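Local coordinates for solute Binding Protein, BlMnBP1 in complex with mannotriose (Bifidobacterium, PDB 6FUV) that binds manno-oligosaccharides such as mannotriose and probably delivers them to an ABC transporter that takes up the breakdown products of beta-mannan, at residues A22-F27 against W82-I87; A146-L151 against K163-K168; T176-E181 against E242-T247; T211-D216 against E415-W420. All blocks are in the same frame, centred on the assembly; numbering follows the deposited sequence.

Contact 1 of 4, residues A22-F27 against W82-I87; sequences ATITFF and WDIMMI. With ACT (acetate ion), chain F.
Thr25 and Phe27 on one side, Asp83, Ile84 and Met86 on the other, zip two parallel strands together in the sheet of one lobe of a periplasmic-binding-protein fold. The axes of 22-27 and 84-86 run 4.6 Å apart and only 5° from parallel. Strand 57-63 pairs with the other edge of 22-27.

The backbone ladder carries most of the polar contact. Thr25 O receives two donors, Asp83 N and Ile84 N. Phe27 N then donates to Ile84 O at 2.8 Å, whereas the last rung, Met86 N to Phe27 O, is long, bent and weak.

One side chain joins this ladder as well. Asp83 turns OD2 to Thr25 N at 2.9 Å and accepts with its anti lone pair; its other oxygen, OD1, is bonded to Ser313, which leaves both carboxylate oxygens of this buried residue with partners.

Apolar packing fills the face bearing Phe26 and Ile84. Ile24 CD1 reaches Ile84 CD1 at 3.9 Å, and helix 315-330 lies against both isoleucines. With CG anti to the backbone N (chi1 -178°), the Phe26 ring leans over the neighbouring strand: CE1 meets Ile84 CG2 at 3.5 Å, and CZ touches the terminal methyl CE of Met86, also at 3.5 Å.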
# COMPACT_ATOMS: atom_id res chain seq x y z
N ALA A 22 -16.88 7.06 26.16
CA ALA A 22 -15.93 5.96 26.14
C ALA A 22 -14.59 6.45 25.64
O ALA A 22 -14.49 7.50 25.01
CB ALA A 22 -16.42 4.80 25.30
N THR A 23 -13.56 5.71 26.03
CA THR A 23 -12.21 5.85 25.52
C THR A 23 -11.91 4.69 24.58
O THR A 23 -12.11 3.54 24.96
CB THR A 23 -11.18 5.82 26.66
OG1 THR A 23 -11.41 6.85 27.60
CG2 THR A 23 -9.83 5.93 26.07
N ILE A 24 -11.42 4.99 23.38
CA ILE A 24 -11.06 3.98 22.41
C ILE A 24 -9.61 4.14 22.01
O ILE A 24 -9.07 5.25 22.01
CB ILE A 24 -11.96 4.04 21.16
CG1 ILE A 24 -11.81 5.38 20.42
CG2 ILE A 24 -13.42 3.74 21.58
CD1 ILE A 24 -12.40 5.32 19.06
N THR A 25 -9.00 3.02 21.63
CA THR A 25 -7.58 2.96 21.28
C THR A 25 -7.41 2.64 19.80
O THR A 25 -7.98 1.67 19.32
CB THR A 25 -6.86 1.90 22.13
OG1 THR A 25 -7.06 2.18 23.51
CG2 THR A 25 -5.42 1.87 21.84
N PHE A 26 -6.59 3.44 19.12
CA PHE A 26 -6.39 3.37 17.67
C PHE A 26 -4.94 2.96 17.46
O PHE A 26 -4.03 3.70 17.80
CB PHE A 26 -6.71 4.70 16.98
CG PHE A 26 -6.56 4.66 15.48
CD1 PHE A 26 -6.62 3.47 14.78
CD2 PHE A 26 -6.39 5.81 14.79
CE1 PHE A 26 -6.51 3.43 13.43
CE2 PHE A 26 -6.26 5.81 13.38
CZ PHE A 26 -6.32 4.64 12.71
N PHE A 27 -4.72 1.76 16.96
CA PHE A 27 -3.40 1.16 16.79
C PHE A 27 -3.08 1.19 15.30
O PHE A 27 -3.86 0.69 14.49
CB PHE A 27 -3.40 -0.28 17.37
CG PHE A 27 -2.09 -1.01 17.22
CD1 PHE A 27 -0.91 -0.45 17.68
CD2 PHE A 27 -2.03 -2.26 16.65
CE1 PHE A 27 0.30 -1.12 17.53
CE2 PHE A 27 -0.85 -2.93 16.54
CZ PHE A 27 0.32 -2.35 16.96
N TRP A 82 -6.87 -2.68 22.11
CA TRP A 82 -7.09 -1.93 20.90
C TRP A 82 -8.56 -2.04 20.54
O TRP A 82 -9.20 -3.04 20.87
CB TRP A 82 -6.25 -2.45 19.74
CG TRP A 82 -6.56 -3.79 19.37
CD1 TRP A 82 -6.21 -4.92 20.02
CD2 TRP A 82 -7.35 -4.20 18.25
NE1 TRP A 82 -6.70 -6.02 19.38
CE2 TRP A 82 -7.42 -5.61 18.29
CE3 TRP A 82 -8.01 -3.51 17.22
CZ2 TRP A 82 -8.13 -6.37 17.35
CZ3 TRP A 82 -8.69 -4.24 16.26
CH2 TRP A 82 -8.74 -5.69 16.33
N ASP A 83 -9.09 -1.00 19.90
CA ASP A 83 -10.44 -1.01 19.34
C ASP A 83 -10.46 -0.81 17.84
O ASP A 83 -11.27 -1.45 17.16
CB ASP A 83 -11.26 0.06 20.02
CG ASP A 83 -11.28 -0.09 21.52
OD1 ASP A 83 -11.85 -1.06 21.97
OD2 ASP A 83 -10.67 0.75 22.24
N ILE A 84 -9.57 0.01 17.30
CA ILE A 84 -9.32 0.11 15.88
C ILE A 84 -7.85 -0.27 15.63
O ILE A 84 -6.95 0.22 16.32
CB ILE A 84 -9.59 1.53 15.37
CG1 ILE A 84 -11.00 2.02 15.71
CG2 ILE A 84 -9.45 1.58 13.89
CD1 ILE A 84 -11.12 3.55 15.80
N MET A 85 -7.61 -1.12 14.65
CA MET A 85 -6.27 -1.28 14.10
C MET A 85 -6.33 -1.19 12.59
O MET A 85 -7.39 -1.32 11.98
CB MET A 85 -5.64 -2.60 14.51
CG MET A 85 -6.15 -3.89 13.93
SD MET A 85 -4.89 -5.19 14.08
CE MET A 85 -5.03 -5.42 15.87
N MET A 86 -5.16 -1.04 11.99
CA MET A 86 -5.00 -1.26 10.56
C MET A 86 -4.90 -2.76 10.30
O MET A 86 -4.00 -3.42 10.82
CB MET A 86 -3.75 -0.56 10.04
CG MET A 86 -3.77 0.92 10.21
SD MET A 86 -5.28 1.69 9.60
CE MET A 86 -4.71 3.45 9.78
N ILE A 87 -5.81 -3.28 9.50
CA ILE A 87 -5.94 -4.72 9.33
C ILE A 87 -4.64 -5.23 8.73
O ILE A 87 -4.22 -4.75 7.68
CB ILE A 87 -7.14 -5.08 8.44
CG1 ILE A 87 -8.41 -4.62 9.09
CG2 ILE A 87 -7.13 -6.57 8.18
CD1 ILE A 87 -9.65 -4.91 8.24
C ACT F . -12.89 4.11 30.10
O ACT F . -12.73 3.16 30.94
OXT ACT F . -13.73 4.24 29.19
CH3 ACT F . -11.85 5.21 30.22

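Contact 2 of 4, residues A146-L151 against K163-K168; sequences AGINEL and KAIKEK
Lys168 lies along the backbone of Ala146 and Gly147, just where one helix has ended and the chain turns toward the next. Its CB packs 3.9 Å from Ala146 CA. The chain leaves with CG anti to the carbonyl carbon (chi1 -68°), then bends at its third and fourth torsions, and these bends lay it over the peptide that links the two loop residues. CD is the atom that presses closest, 3.3 Å from Ala146 O. CE stays near the same oxygen at a longer range, and NZ ends 3.7 Å from both Ala146 C and Gly147 N. The ammonium thus passes over the peptide unit without bonding to it.

Beneath the lysine, small and branched apolar groups close the contact. Ala146 CB sits against the helix backbone, 3.8 Å from Ile165 CA, and Ala164 CB in turn faces Ala146 O. Farther along the loop, Ile148 sends CD1 across Ile165 at about a right angle, to within 3.8 Å of its CG1; the same methyl also meets Ala164 CB. Phe143, from helix 140-145, touches both isoleucines and continues this apolar layer.

A Schellman motif closes helix 140-145, with Gly147 as C-prime at positive phi: Ile148 N bonds to Phe143 O and Gly147 N to Lys144 O. The loop amides are therefore engaged by their own helix. Its join to helix 155-168 rests on apolar packing beneath an exposed lysine, a chemistry that depends on close fit more than on directed bonds.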
# COMPACT_ATOMS: atom_id res chain seq x y z
N ALA A 146 20.60 15.66 -14.47
CA ALA A 146 21.06 14.51 -15.22
C ALA A 146 20.61 14.54 -16.68
O ALA A 146 20.77 13.56 -17.39
CB ALA A 146 20.54 13.24 -14.57
N GLY A 147 20.00 15.61 -17.12
CA GLY A 147 19.57 15.73 -18.49
C GLY A 147 18.25 15.08 -18.82
O GLY A 147 17.86 15.07 -19.99
N ILE A 148 17.56 14.53 -17.83
CA ILE A 148 16.29 13.83 -18.04
C ILE A 148 15.18 14.88 -18.00
O ILE A 148 14.90 15.44 -16.95
CB ILE A 148 16.08 12.75 -16.98
CG1 ILE A 148 17.27 11.78 -17.00
CG2 ILE A 148 14.78 12.05 -17.26
CD1 ILE A 148 17.50 11.06 -15.73
N ASN A 149 14.55 15.13 -19.14
CA ASN A 149 13.46 16.10 -19.22
C ASN A 149 12.10 15.48 -19.54
O ASN A 149 11.13 16.22 -19.68
CB ASN A 149 13.81 17.17 -20.27
CG ASN A 149 14.57 16.60 -21.47
OD1 ASN A 149 14.25 15.52 -21.97
ND2 ASN A 149 15.66 17.28 -21.86
N GLU A 150 12.01 14.17 -19.71
CA GLU A 150 10.73 13.48 -19.71
C GLU A 150 10.89 12.20 -18.91
O GLU A 150 11.98 11.63 -18.83
CB GLU A 150 10.28 13.20 -21.13
CG GLU A 150 11.35 12.69 -22.02
CD GLU A 150 10.89 12.50 -23.45
OE1 GLU A 150 9.68 12.67 -23.68
OE2 GLU A 150 11.76 12.18 -24.30
N LEU A 151 9.78 11.77 -18.32
CA LEU A 151 9.77 10.65 -17.40
C LEU A 151 9.90 9.33 -18.15
O LEU A 151 9.20 9.11 -19.14
CB LEU A 151 8.48 10.64 -16.57
CG LEU A 151 8.21 11.90 -15.78
CD1 LEU A 151 6.83 11.95 -15.19
CD2 LEU A 151 9.25 12.05 -14.67
N LYS A 163 21.11 5.31 -15.37
CA LYS A 163 22.48 5.47 -15.86
C LYS A 163 22.87 6.93 -15.96
O LYS A 163 23.96 7.31 -15.56
CB LYS A 163 22.66 4.78 -17.20
CG LYS A 163 23.98 5.08 -17.84
CD LYS A 163 24.55 3.86 -18.54
CE LYS A 163 23.59 3.24 -19.46
NZ LYS A 163 24.26 2.30 -20.40
N ALA A 164 21.96 7.78 -16.43
CA ALA A 164 22.27 9.20 -16.51
C ALA A 164 22.43 9.83 -15.12
O ALA A 164 23.31 10.67 -14.92
CB ALA A 164 21.16 9.93 -17.26
N ILE A 165 21.58 9.45 -14.17
CA ILE A 165 21.65 10.01 -12.82
C ILE A 165 22.99 9.69 -12.20
O ILE A 165 23.65 10.55 -11.62
CB ILE A 165 20.49 9.49 -11.95
CG1 ILE A 165 19.15 9.91 -12.56
CG2 ILE A 165 20.65 9.95 -10.51
CD1 ILE A 165 17.93 9.28 -11.89
N LYS A 166 23.44 8.45 -12.35
CA LYS A 166 24.69 8.05 -11.71
C LYS A 166 25.88 8.68 -12.41
O LYS A 166 26.87 9.02 -11.76
CB LYS A 166 24.86 6.53 -11.73
CG LYS A 166 26.02 6.04 -10.83
CD LYS A 166 26.37 4.62 -11.06
CE LYS A 166 27.55 4.17 -10.22
NZ LYS A 166 27.49 4.64 -8.80
N GLU A 167 25.76 8.90 -13.71
CA GLU A 167 26.84 9.49 -14.49
C GLU A 167 27.01 10.98 -14.19
O GLU A 167 28.11 11.45 -13.94
CB GLU A 167 26.55 9.24 -15.98
CG GLU A 167 27.73 9.46 -16.90
CD GLU A 167 27.29 9.94 -18.29
OE1 GLU A 167 26.10 9.76 -18.63
OE2 GLU A 167 28.13 10.52 -19.02
N LYS A 168 25.92 11.72 -14.18
CA LYS A 168 25.95 13.18 -14.15
C LYS A 168 25.66 13.79 -12.79
O LYS A 168 25.79 15.01 -12.66
CB LYS A 168 24.93 13.76 -15.15
CG LYS A 168 25.25 13.52 -16.61
CD LYS A 168 24.09 13.93 -17.49
CE LYS A 168 24.44 15.06 -18.46
NZ LYS A 168 23.35 16.12 -18.51

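Contact 3 of 4, residues T176-E181 against E242-T247; sequences TNFAEE and EDYSTT
The Phe178 ring offers one face to the edge of Tyr244, whose CD1 stands 3.3 Å above the phenyl plane and over its centre. This is an edge-to-face pair, with centroids 4.4 Å apart and planes at 58°. CG of Tyr244 lies between its backbone N and carbonyl carbon (chi1 59°), a torsion that folds the phenol back toward Phe178. Tyr244 O also approaches the phenyl, 3.1 Å from Phe178 CD1. Val399 and Val400 of helix 393-404 touch both rings. An alanine in place of Phe178 would probably leave the Tyr244 edge without the face it rests against and open a gap beside those valines.

The loop carrying Phe178 is a type I beta turn, Asn177 to Glu180, entered through an ST turn in which Thr176 OG1 accepts from Phe178 N; that hydroxyl is also bonded to Glu241. Glu180 then takes the N-cap position of helix 181-185.

Thr247 fastens the turn to the second loop. Its OG1 accepts from Ala179 N at 2.9 Å, with an N-H...O angle of 162°. A water donates to Asn177 OD1 at 2.8 Å; its link to Thr247 OG1 is too short to be other than doubtful.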
# COMPACT_ATOMS: atom_id res chain seq x y z
N THR A 176 17.03 1.16 -2.23
CA THR A 176 16.19 -0.02 -2.12
C THR A 176 15.40 -0.09 -0.82
O THR A 176 14.34 -0.71 -0.77
CB THR A 176 17.05 -1.29 -2.20
OG1 THR A 176 17.90 -1.35 -1.03
CG2 THR A 176 17.89 -1.38 -3.43
N ASN A 177 15.88 0.53 0.24
CA ASN A 177 15.37 0.26 1.58
C ASN A 177 15.22 -1.24 1.85
O ASN A 177 14.32 -1.72 2.55
CB ASN A 177 14.06 0.98 1.81
CG ASN A 177 14.26 2.41 2.18
OD1 ASN A 177 14.73 2.73 3.27
ND2 ASN A 177 13.90 3.30 1.25
N PHE A 178 16.15 -2.01 1.31
CA PHE A 178 16.29 -3.42 1.62
C PHE A 178 16.02 -3.77 3.07
O PHE A 178 15.36 -4.78 3.31
CB PHE A 178 17.71 -3.85 1.18
CG PHE A 178 18.13 -5.21 1.61
CD1 PHE A 178 18.72 -5.40 2.87
CD2 PHE A 178 18.05 -6.28 0.75
CE1 PHE A 178 19.14 -6.66 3.26
CE2 PHE A 178 18.48 -7.58 1.17
CZ PHE A 178 19.01 -7.74 2.41
N ALA A 179 16.52 -2.98 4.03
CA ALA A 179 16.40 -3.36 5.43
C ALA A 179 14.97 -3.25 5.96
O ALA A 179 14.70 -3.76 7.04
CB ALA A 179 17.29 -2.49 6.30
N GLU A 180 14.06 -2.65 5.22
CA GLU A 180 12.65 -2.64 5.61
C GLU A 180 11.95 -3.70 4.77
O GLU A 180 11.85 -3.57 3.56
CB GLU A 180 12.03 -1.26 5.40
CG GLU A 180 12.61 -0.20 6.26
CD GLU A 180 12.21 -0.28 7.72
OE1 GLU A 180 11.16 -0.83 8.01
OE2 GLU A 180 12.97 0.22 8.60
N GLU A 181 11.46 -4.73 5.43
CA GLU A 181 10.78 -5.79 4.70
C GLU A 181 9.55 -5.26 3.97
O GLU A 181 9.28 -5.66 2.85
CB GLU A 181 10.41 -6.93 5.66
CG GLU A 181 10.30 -8.28 4.92
CD GLU A 181 9.57 -9.39 5.73
OE1 GLU A 181 8.79 -10.16 5.09
OE2 GLU A 181 9.78 -9.47 6.97
N GLU A 242 25.34 1.68 -2.03
CA GLU A 242 26.56 0.88 -1.94
C GLU A 242 26.39 -0.31 -1.00
O GLU A 242 26.97 -1.37 -1.27
CB GLU A 242 27.72 1.78 -1.48
CG GLU A 242 28.81 1.03 -0.78
CD GLU A 242 30.15 1.74 -0.83
OE1 GLU A 242 30.19 2.97 -0.61
OE2 GLU A 242 31.15 1.05 -1.13
N ASP A 243 25.62 -0.18 0.07
CA ASP A 243 25.46 -1.25 1.05
C ASP A 243 23.98 -1.43 1.33
O ASP A 243 23.38 -0.61 2.04
CB ASP A 243 26.23 -0.94 2.34
CG ASP A 243 26.19 -2.05 3.34
OD1 ASP A 243 25.53 -3.08 3.10
OD2 ASP A 243 26.81 -1.87 4.40
N TYR A 244 23.41 -2.51 0.81
CA TYR A 244 21.97 -2.69 0.96
C TYR A 244 21.60 -3.09 2.37
O TYR A 244 20.48 -2.81 2.80
CB TYR A 244 21.45 -3.72 -0.04
CG TYR A 244 22.03 -5.06 0.04
CD1 TYR A 244 21.68 -5.95 1.06
CD2 TYR A 244 22.95 -5.49 -0.89
CE1 TYR A 244 22.23 -7.21 1.12
CE2 TYR A 244 23.52 -6.75 -0.80
CZ TYR A 244 23.16 -7.59 0.19
OH TYR A 244 23.70 -8.85 0.26
N SER A 245 22.51 -3.69 3.13
CA SER A 245 22.19 -4.18 4.46
C SER A 245 22.06 -3.07 5.48
O SER A 245 21.50 -3.31 6.55
CB SER A 245 23.25 -5.18 4.96
OG SER A 245 24.49 -4.55 5.24
N THR A 246 22.47 -1.86 5.15
CA THR A 246 22.42 -0.78 6.11
C THR A 246 21.50 0.35 5.68
O THR A 246 21.69 1.49 6.10
CB THR A 246 23.83 -0.25 6.34
OG1 THR A 246 24.36 0.24 5.11
CG2 THR A 246 24.76 -1.36 6.87
N THR A 247 20.48 0.07 4.88
CA THR A 247 19.56 1.11 4.48
C THR A 247 18.74 1.56 5.68
O THR A 247 18.45 0.78 6.57
CB THR A 247 18.62 0.64 3.38
OG1 THR A 247 17.76 -0.41 3.86
CG2 THR A 247 19.43 0.20 2.19
O HOH W 1 15.65 0.55 4.78

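Contact 4 of 4, residues T211-D216 against E415-W420; sequences TPFAKD and EWDQKW
Phe213 N donates to Asp417 OD1 at 2.9 Å, meeting the syn lone pair of the carboxylate. The same oxygen lies near the edge of the Phe213 ring, while OD2 rests against Thr211 CB and Ala214 CB.

Around this bond, the phenyl ring is held between two tryptophans one helical turn apart. Trp416 points its edge at one Phe213 face, with CE3 3.5 Å above the plane and over the centre, and the planes stand at 82°. Phe213 in turn directs its own edge toward the five-membered ring of Trp420, at 89°. CG of Trp420 is anti to the backbone N (chi1 -180°), which turns a face of the indole to Pro212; the proline CG makes a CH-pi contact 3.8 Å from the centroid of that five-membered ring. A serine in place of Phe213 would remove the ring between the two indoles, and would probably leave a gap there and Trp416 less restrained.

Farther out, Tyr228 of helix 223-236 meets Trp416 edge-to-face, and Phe376 does the same to Trp420, whose NE1 is bonded to Met206 O. The loop itself is shaped by a type I beta turn from Thr211 to Ala214, closed by Ala214 N to Thr211 O at 3.1 Å. Phe213, Trp416 and Trp420 form an aromatic cluster that joins the loop before helix 223-236 to the C-terminal helix 409-426.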
# COMPACT_ATOMS: atom_id res chain seq x y z
N THR A 211 2.55 -20.07 -14.36
CA THR A 211 3.79 -19.38 -14.57
C THR A 211 3.56 -17.89 -14.70
O THR A 211 4.09 -17.28 -15.64
CB THR A 211 4.48 -19.88 -15.85
OG1 THR A 211 3.66 -19.63 -17.00
CG2 THR A 211 4.76 -21.35 -15.74
N PRO A 212 2.82 -17.26 -13.77
CA PRO A 212 2.58 -15.82 -13.88
C PRO A 212 3.83 -14.98 -13.83
O PRO A 212 3.75 -13.78 -14.16
CB PRO A 212 1.66 -15.53 -12.70
CG PRO A 212 1.98 -16.61 -11.72
CD PRO A 212 2.25 -17.84 -12.56
N PHE A 213 4.97 -15.55 -13.41
CA PHE A 213 6.18 -14.76 -13.24
C PHE A 213 7.14 -14.91 -14.41
O PHE A 213 8.17 -14.24 -14.44
CB PHE A 213 6.89 -15.12 -11.92
CG PHE A 213 6.02 -14.93 -10.71
CD1 PHE A 213 5.73 -13.65 -10.24
CD2 PHE A 213 5.47 -16.00 -10.10
CE1 PHE A 213 4.85 -13.46 -9.24
CE2 PHE A 213 4.63 -15.82 -9.00
CZ PHE A 213 4.34 -14.54 -8.57
N ALA A 214 6.81 -15.75 -15.38
CA ALA A 214 7.67 -15.89 -16.55
C ALA A 214 7.61 -14.65 -17.44
O ALA A 214 6.61 -13.92 -17.50
CB ALA A 214 7.25 -17.13 -17.33
N LYS A 215 8.71 -14.40 -18.13
CA LYS A 215 8.76 -13.32 -19.11
C LYS A 215 7.68 -13.55 -20.16
O LYS A 215 7.39 -14.67 -20.56
CB LYS A 215 10.15 -13.26 -19.75
CG LYS A 215 10.28 -12.12 -20.77
CD LYS A 215 11.73 -11.90 -21.23
CE LYS A 215 12.27 -13.12 -21.94
NZ LYS A 215 13.62 -12.89 -22.53
N ASP A 216 7.04 -12.47 -20.57
CA ASP A 216 6.01 -12.49 -21.61
C ASP A 216 6.69 -12.11 -22.91
O ASP A 216 6.97 -10.94 -23.15
CB ASP A 216 4.90 -11.50 -21.27
CG ASP A 216 3.88 -11.34 -22.36
OD1 ASP A 216 4.07 -11.91 -23.47
OD2 ASP A 216 2.88 -10.65 -22.10
N GLU A 415 11.92 -20.12 -10.35
CA GLU A 415 11.75 -20.74 -9.05
C GLU A 415 10.44 -20.33 -8.41
O GLU A 415 9.74 -21.18 -7.83
CB GLU A 415 12.94 -20.39 -8.18
CG GLU A 415 14.20 -21.19 -8.54
CD GLU A 415 15.45 -20.67 -7.92
OE1 GLU A 415 15.37 -19.86 -6.99
OE2 GLU A 415 16.54 -21.08 -8.38
N TRP A 416 10.05 -19.05 -8.56
CA TRP A 416 8.73 -18.63 -8.10
C TRP A 416 7.66 -19.40 -8.86
O TRP A 416 6.69 -19.87 -8.25
CB TRP A 416 8.54 -17.13 -8.28
CG TRP A 416 9.36 -16.22 -7.46
CD1 TRP A 416 10.52 -16.49 -6.84
CD2 TRP A 416 9.03 -14.87 -7.13
NE1 TRP A 416 10.96 -15.39 -6.17
CE2 TRP A 416 10.05 -14.39 -6.31
CE3 TRP A 416 7.96 -14.03 -7.43
CZ2 TRP A 416 10.05 -13.09 -5.79
CZ3 TRP A 416 7.96 -12.71 -6.90
CH2 TRP A 416 9.01 -12.26 -6.13
N ASP A 417 7.84 -19.57 -10.17
CA ASP A 417 6.82 -20.26 -10.97
C ASP A 417 6.64 -21.71 -10.50
O ASP A 417 5.52 -22.23 -10.46
CB ASP A 417 7.16 -20.23 -12.46
CG ASP A 417 6.73 -18.94 -13.15
OD1 ASP A 417 5.97 -18.11 -12.57
OD2 ASP A 417 7.17 -18.74 -14.29
N GLN A 418 7.73 -22.39 -10.19
CA GLN A 418 7.60 -23.74 -9.66
C GLN A 418 6.77 -23.74 -8.38
O GLN A 418 5.81 -24.50 -8.26
CB GLN A 418 8.98 -24.35 -9.42
CG GLN A 418 9.51 -25.12 -10.63
CD GLN A 418 11.03 -25.14 -10.74
OE1 GLN A 418 11.57 -25.14 -11.85
NE2 GLN A 418 11.72 -25.14 -9.58
N LYS A 419 7.09 -22.86 -7.43
CA LYS A 419 6.33 -22.84 -6.20
C LYS A 419 4.88 -22.41 -6.43
O LYS A 419 3.97 -22.89 -5.75
CB LYS A 419 7.02 -21.92 -5.21
CG LYS A 419 8.25 -22.56 -4.57
CD LYS A 419 9.12 -21.51 -3.89
CE LYS A 419 10.30 -22.14 -3.16
NZ LYS A 419 10.85 -21.20 -2.15
N TRP A 420 4.65 -21.50 -7.37
CA TRP A 420 3.29 -21.02 -7.55
C TRP A 420 2.46 -22.07 -8.28
O TRP A 420 1.35 -22.39 -7.85
CB TRP A 420 3.28 -19.68 -8.30
CG TRP A 420 1.94 -19.13 -8.52
CD1 TRP A 420 1.17 -19.34 -9.60
CD2 TRP A 420 1.19 -18.26 -7.66
NE1 TRP A 420 -0.00 -18.66 -9.49
CE2 TRP A 420 -0.00 -17.99 -8.30
CE3 TRP A 420 1.42 -17.72 -6.41
CZ2 TRP A 420 -0.97 -17.17 -7.75
CZ3 TRP A 420 0.47 -16.89 -5.87
CH2 TRP A 420 -0.72 -16.64 -6.53

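How the contacts relate
Contact 1 lies in one lobe of the two-lobed body, and contacts 2, 3 and 4 lie across the bound sugar from it, the centres of contacts 1 and 2 being 46 Å apart. The sugar sits between the lobes, as in other bilobal binding proteins. The side chain of Met86 in contact 1 is about 7 Å from a bound mannose unit and that of Asn177 in contact 3 about 9 Å. Contacts 2 and 3 come within about 8 Å at their nearest atoms. Contacts 3 and 4 interlace along the chain, their segments alternating, and helix 393-404 touches both.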